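Local coordinates for DNA-binding protein HU (Anabaena sp., PDB 1P71) that binds, wraps and bends DNA as a bacterial histone-like homodimer, protecting the duplex from denaturation and serving heterocyst differentiation, at residues Phe85-Val89 with Ala90-Ala94. Residues are numbered along the deposited sequence; the frame is centred on the assembly and turned at random.
Sequences FREKV and APPKA
Ala90 N donates to Arg86 O at 2.8 Å, the i+4 to i hydrogen bond that closes the last turn of helix 83-89. The bond is bent, 142° at the hydrogen, and the donor sits 30° off the carbonyl plane. Glu87 O, next in the i to i+4 pattern, faces Pro91, whose nitrogen carries no hydrogen: Glu87 O lies 2.9 Å from Pro91 N without a bond, and meets a strongly bent CA-H...O contact from Pro91 CA at 3.1 Å. Proline thus suits this place: it ends the helical bonding, and its ring probably helps keep Ala90 out of helical angles. Glu87 sends CG anti to its carbonyl carbon (chi1 -66°) and then runs extended, crossing the ring of Pro92 at about a right angle, with Glu87 CD 3.5 Å from Pro92 CG. An alanine here takes away CG and the carboxylate, and the Pro92 ring would probably lose its cover on that side. Small Ala90 packs on Thr74 of the second subunit, and buried, apolar Val89 on Ser37 of that subunit, while Arg86 NH1 is hydrogen-bonded to Ala81 O. A proline just past a helix C-terminus is a common helix stop, here ending the short last helix of the HU fold before the C-terminal tail.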
# COMPACT_ATOMS: atom_id res chain seq x y z
N PHE C 85 9.90 3.07 -4.71
CA PHE C 85 9.67 1.96 -3.79
C PHE C 85 10.26 0.64 -4.36
O PHE C 85 11.04 -0.04 -3.70
CB PHE C 85 8.17 1.85 -3.50
CG PHE C 85 7.84 1.10 -2.24
CD1 PHE C 85 8.81 0.33 -1.56
CD2 PHE C 85 6.55 1.15 -1.73
CE1 PHE C 85 8.48 -0.35 -0.40
CE2 PHE C 85 6.22 0.46 -0.55
CZ PHE C 85 7.19 -0.29 0.11
N ARG C 86 9.91 0.31 -5.60
CA ARG C 86 10.47 -0.88 -6.27
C ARG C 86 12.00 -0.96 -6.33
O ARG C 86 12.58 -2.04 -6.19
CB ARG C 86 9.89 -1.05 -7.67
CG ARG C 86 8.39 -1.37 -7.63
CD ARG C 86 7.70 -1.47 -8.99
NE ARG C 86 8.34 -0.65 -10.03
CZ ARG C 86 7.75 0.36 -10.67
NH1 ARG C 86 6.50 0.70 -10.38
NH2 ARG C 86 8.42 1.04 -11.60
N GLU C 87 12.64 0.18 -6.57
CA GLU C 87 14.08 0.26 -6.74
C GLU C 87 14.87 0.33 -5.43
O GLU C 87 16.04 -0.04 -5.39
CB GLU C 87 14.45 1.39 -7.71
CG GLU C 87 13.95 1.11 -9.14
CD GLU C 87 14.44 2.11 -10.18
OE1 GLU C 87 14.41 1.78 -11.39
OE2 GLU C 87 14.86 3.22 -9.81
N LYS C 88 14.24 0.77 -4.36
CA LYS C 88 14.87 0.70 -3.05
C LYS C 88 14.83 -0.75 -2.56
O LYS C 88 15.78 -1.25 -1.95
CB LYS C 88 14.20 1.64 -2.04
CG LYS C 88 14.39 3.15 -2.30
CD LYS C 88 15.82 3.57 -2.67
CE LYS C 88 16.68 3.89 -1.45
NZ LYS C 88 17.19 5.32 -1.43
N VAL C 89 13.71 -1.43 -2.82
CA VAL C 89 13.56 -2.84 -2.51
C VAL C 89 14.43 -3.71 -3.43
O VAL C 89 15.02 -4.70 -2.99
CB VAL C 89 12.06 -3.26 -2.58
CG1 VAL C 89 11.90 -4.76 -2.44
CG2 VAL C 89 11.28 -2.58 -1.49
N ALA C 90 14.55 -3.31 -4.69
CA ALA C 90 15.44 -4.00 -5.63
C ALA C 90 16.31 -3.04 -6.47
O ALA C 90 15.97 -2.73 -7.62
CB ALA C 90 14.63 -4.96 -6.53
N PRO C 91 17.43 -2.59 -5.89
CA PRO C 91 18.35 -1.67 -6.58
C PRO C 91 18.78 -2.15 -7.97
O PRO C 91 19.36 -3.25 -8.10
CB PRO C 91 19.55 -1.61 -5.62
CG PRO C 91 18.96 -1.88 -4.29
CD PRO C 91 17.90 -2.91 -4.53
N PRO C 92 18.49 -1.33 -8.98
CA PRO C 92 18.70 -1.69 -10.39
C PRO C 92 20.09 -2.23 -10.69
O PRO C 92 21.09 -1.70 -10.18
CB PRO C 92 18.49 -0.36 -11.13
CG PRO C 92 17.54 0.39 -10.25
CD PRO C 92 17.91 0.02 -8.84
N LYS C 93 20.14 -3.30 -11.49
CA LYS C 93 21.39 -3.84 -11.98
C LYS C 93 21.51 -3.61 -13.50
O LYS C 93 22.56 -3.19 -13.99
CB LYS C 93 21.53 -5.34 -11.65
CG LYS C 93 22.80 -5.97 -12.24
CD LYS C 93 23.47 -7.00 -11.32
CE LYS C 93 24.32 -7.97 -12.13
NZ LYS C 93 24.13 -9.39 -11.71
N ALA C 94 20.42 -3.87 -14.22
CA ALA C 94 20.39 -3.75 -15.68
C ALA C 94 19.20 -2.91 -16.16
O ALA C 94 18.22 -2.72 -15.44
CB ALA C 94 20.37 -5.14 -16.32
OXT ALA C 94 19.26 -2.29 -17.22